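Local coordinates for protein putative hydrolase (Bacteroides ovatus, PDB 4HBS) that is of unknown function but is probably a hydrolase, built as a five-bladed beta-propeller, at residues 138-143 / 153-158. Sequence-based numbering, arbitrary orientation.
Sequences PKATLS and DQDYLY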
ATOM      1  N   PRO A 138      11.375  11.944  14.429  1.00 48.89           N
ATOM      2  CA  PRO A 138      12.117  12.712  15.445  1.00 48.94           C
ATOM      3  C   PRO A 138      13.639  12.560  15.428  1.00 51.98           C
ATOM      4  O   PRO A 138      14.321  13.518  15.773  1.00 53.36           O
ATOM      5  CB  PRO A 138      11.572  12.158  16.751  1.00 51.80           C
ATOM      6  CG  PRO A 138      10.223  11.696  16.432  1.00 55.96           C
ATOM      7  CD  PRO A 138      10.245  11.212  15.034  1.00 50.44           C
ATOM      8  N   LYS A 139      14.176  11.371  15.057  1.00 46.22           N
ATOM      9  CA  LYS A 139      15.628  11.140  15.008  1.00 45.50           C
ATOM     10  C   LYS A 139      16.300  11.809  13.781  1.00 49.62           C
ATOM     11  O   LYS A 139      17.527  11.836  13.739  1.00 50.39           O
ATOM     12  CB  LYS A 139      15.954   9.627  14.986  1.00 46.98           C
ATOM     13  CG  LYS A 139      15.764   8.915  16.315  1.00 58.37           C
ATOM     14  CD  LYS A 139      16.126   7.408  16.242  1.00 65.88           C
ATOM     15  CE  LYS A 139      17.554   7.101  16.670  1.00 77.49           C
ATOM     16  NZ  LYS A 139      17.883   5.647  16.552  1.00 82.41           N
ATOM     17  N   ALA A 140      15.524  12.301  12.768  1.00 45.18           N
ATOM     18  CA  ALA A 140      16.087  12.920  11.556  1.00 44.16           C
ATOM     19  C   ALA A 140      16.779  14.203  11.905  1.00 50.19           C
ATOM     20  O   ALA A 140      16.193  15.046  12.581  1.00 51.87           O
ATOM     21  CB  ALA A 140      15.010  13.170  10.529  1.00 43.89           C
ATOM     22  N   THR A 141      18.033  14.352  11.454  1.00 46.43           N
ATOM     23  CA  THR A 141      18.908  15.456  11.832  1.00 47.20           C
ATOM     24  C   THR A 141      18.857  16.714  10.944  1.00 51.28           C
ATOM     25  O   THR A 141      19.436  17.722  11.365  1.00 52.39           O
ATOM     26  CB  THR A 141      20.353  14.938  11.901  1.00 55.88           C
ATOM     27  OG1 THR A 141      20.710  14.368  10.638  1.00 52.33           O
ATOM     28  CG2 THR A 141      20.545  13.907  13.022  1.00 56.26           C
ATOM     29  N   LEU A 142      18.194  16.703   9.747  1.00 46.27           N
ATOM     30  CA  LEU A 142      18.132  17.949   8.941  1.00 45.42           C
ATOM     31  C   LEU A 142      17.446  19.053   9.756  1.00 50.35           C
ATOM     32  O   LEU A 142      16.438  18.798  10.438  1.00 49.83           O
ATOM     33  CB  LEU A 142      17.428  17.781   7.587  1.00 43.68           C
ATOM     34  CG  LEU A 142      18.308  17.368   6.428  1.00 46.65           C
ATOM     35  CD1 LEU A 142      17.470  17.097   5.207  1.00 46.20           C
ATOM     36  CD2 LEU A 142      19.347  18.427   6.115  1.00 47.23           C
ATOM     37  N   SER A 143      17.977  20.279   9.658  1.00 46.55           N
ATOM     38  CA  SER A 143      17.519  21.392  10.459  1.00 46.55           C
ATOM     39  C   SER A 143      16.216  21.929   9.916  1.00 51.18           C
ATOM     40  O   SER A 143      15.934  21.784   8.729  1.00 50.09           O
ATOM     41  CB  SER A 143      18.572  22.489  10.491  1.00 48.11           C
ATOM     42  OG  SER A 143      18.783  23.015   9.195  1.00 54.30           O
ATOM     43  N   ASP A 153      14.785  14.404   4.235  1.00 41.79           N
ATOM     44  CA  ASP A 153      15.529  13.512   5.142  1.00 41.45           C
ATOM     45  C   ASP A 153      15.908  12.230   4.497  1.00 43.11           C
ATOM     46  O   ASP A 153      15.050  11.564   3.916  1.00 40.85           O
ATOM     47  CB  ASP A 153      14.689  13.150   6.373  1.00 43.80           C
ATOM     48  CG  ASP A 153      14.308  14.337   7.187  1.00 53.11           C
ATOM     49  OD1 ASP A 153      15.222  15.065   7.632  1.00 56.67           O
ATOM     50  OD2 ASP A 153      13.101  14.587   7.326  1.00 50.74           O
ATOM     51  N   GLN A 154      17.179  11.837   4.646  1.00 40.38           N
ATOM     52  CA  GLN A 154      17.677  10.577   4.102  1.00 38.94           C
ATOM     53  C   GLN A 154      18.112   9.624   5.185  1.00 43.45           C
ATOM     54  O   GLN A 154      18.380   8.475   4.854  1.00 43.21           O
ATOM     55  CB  GLN A 154      18.849  10.826   3.144  1.00 38.96           C
ATOM     56  CG  GLN A 154      18.583  11.871   2.077  1.00 31.12           C
ATOM     57  CD  GLN A 154      17.415  11.536   1.209  1.00 53.65           C
ATOM     58  OE1 GLN A 154      16.366  12.163   1.289  1.00 53.28           O
ATOM     59  NE2 GLN A 154      17.557  10.528   0.367  1.00 49.93           N
ATOM     60  N   ASP A 155      18.123  10.060   6.470  1.00 40.70           N
ATOM     61  CA  ASP A 155      18.614   9.260   7.594  1.00 41.47           C
ATOM     62  C   ASP A 155      17.498   8.458   8.236  1.00 45.87           C
ATOM     63  O   ASP A 155      17.502   7.224   8.133  1.00 45.31           O
ATOM     64  CB  ASP A 155      19.344  10.136   8.655  1.00 44.37           C
ATOM     65  CG  ASP A 155      18.694  11.467   9.074  1.00 53.92           C
ATOM     66  OD1 ASP A 155      17.670  11.865   8.448  1.00 52.55           O
ATOM     67  OD2 ASP A 155      19.208  12.106  10.024  1.00 60.78           O
ATOM     68  N   TYR A 156      16.541   9.143   8.892  1.00 42.81           N
ATOM     69  CA  TYR A 156      15.413   8.512   9.574  1.00 42.54           C
ATOM     70  C   TYR A 156      14.132   8.983   8.924  1.00 45.90           C
ATOM     71  O   TYR A 156      14.010  10.167   8.604  1.00 45.96           O
ATOM     72  CB  TYR A 156      15.449   8.845  11.072  1.00 44.74           C
ATOM     73  CG  TYR A 156      16.733   8.364  11.707  1.00 47.50           C
ATOM     74  CD1 TYR A 156      16.945   7.014  11.955  1.00 49.65           C
ATOM     75  CD2 TYR A 156      17.807   9.232  11.897  1.00 48.65           C
ATOM     76  CE1 TYR A 156      18.160   6.550  12.461  1.00 51.76           C
ATOM     77  CE2 TYR A 156      19.030   8.779  12.394  1.00 50.00           C
ATOM     78  CZ  TYR A 156      19.202   7.436  12.682  1.00 56.78           C
ATOM     79  OH  TYR A 156      20.391   6.963  13.199  1.00 56.38           O
ATOM     80  N   LEU A 157      13.193   8.077   8.686  1.00 42.19           N
ATOM     81  CA  LEU A 157      11.943   8.469   8.030  1.00 42.24           C
ATOM     82  C   LEU A 157      10.791   7.561   8.424  1.00 45.88           C
ATOM     83  O   LEU A 157      10.976   6.623   9.200  1.00 45.23           O
ATOM     84  CB  LEU A 157      12.135   8.470   6.480  1.00 41.31           C
ATOM     85  CG  LEU A 157      12.511   7.130   5.843  1.00 44.29           C
ATOM     86  CD1 LEU A 157      11.310   6.424   5.280  1.00 44.12           C
ATOM     87  CD2 LEU A 157      13.479   7.321   4.754  1.00 43.97           C
ATOM     88  N   TYR A 158       9.590   7.891   7.908  1.00 41.89           N
ATOM     89  CA  TYR A 158       8.361   7.157   8.138  1.00 41.25           C
ATOM     90  C   TYR A 158       7.778   6.716   6.813  1.00 45.89           C
ATOM     91  O   TYR A 158       7.755   7.505   5.868  1.00 44.82           O
ATOM     92  CB  TYR A 158       7.328   8.040   8.881  1.00 42.16           C
ATOM     93  CG  TYR A 158       7.501   8.103  10.390  1.00 44.39           C
ATOM     94  CD1 TYR A 158       7.543   6.941  11.160  1.00 46.43           C
ATOM     95  CD2 TYR A 158       7.537   9.322  11.057  1.00 45.67           C
ATOM     96  CE1 TYR A 158       7.688   6.991  12.547  1.00 45.66           C
ATOM     97  CE2 TYR A 158       7.670   9.383  12.446  1.00 47.48           C
ATOM     98  CZ  TYR A 158       7.780   8.214  13.184  1.00 51.32           C
ATOM     99  OH  TYR A 158       7.932   8.254  14.547  1.00 50.67           O
TER
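Lys139 lies over one face of the Tyr156 ring, its CB 3.9 Å from the ring centroid and displaced toward the rim, a CH-pi contact. With CG anti to the carbonyl carbon (chi1 -59°), the Tyr156 ring turns one face to Lys139 CB. Just before the strand, Asp155 takes two bonds from the loop on a single carboxylate oxygen, OD2, and these tie the loop to the strand's start. Thr141 N reaches the syn lone pair of Asp155 OD2 at 2.9 Å, with a nearly straight N-H (165°), while Thr141 OG1 meets the same OD2 at 2.8 Å, also on the syn side but tilted from the carboxylate plane. The other oxygen, Asp155 OD1, takes a weak bond from Tyr156 N, the first residue of the strand. With Asp155 cut back to an alanine, Thr141 N and OG1 would probably lose their shared acceptor, and the loop its polar tie to the strand's start. The methyl of Ala140 touches both acids, its CB 3.5 Å from Asp153 OD1 and 3.6 Å from Asp155 OD1. Leu142 CB also packs 3.5 Å from Asp153 OD1, whose charge is paired with Arg136. At the far end, Pro138 CD approaches Tyr158 OH, a hydroxyl hydrogen-bonded to Asp215 of strand 210-218. The contact thus lays the irregular connection before helix 144-148 against the entry of strand 156-165, the first strand of an antiparallel four-stranded sheet, as in the blades of a beta-propeller.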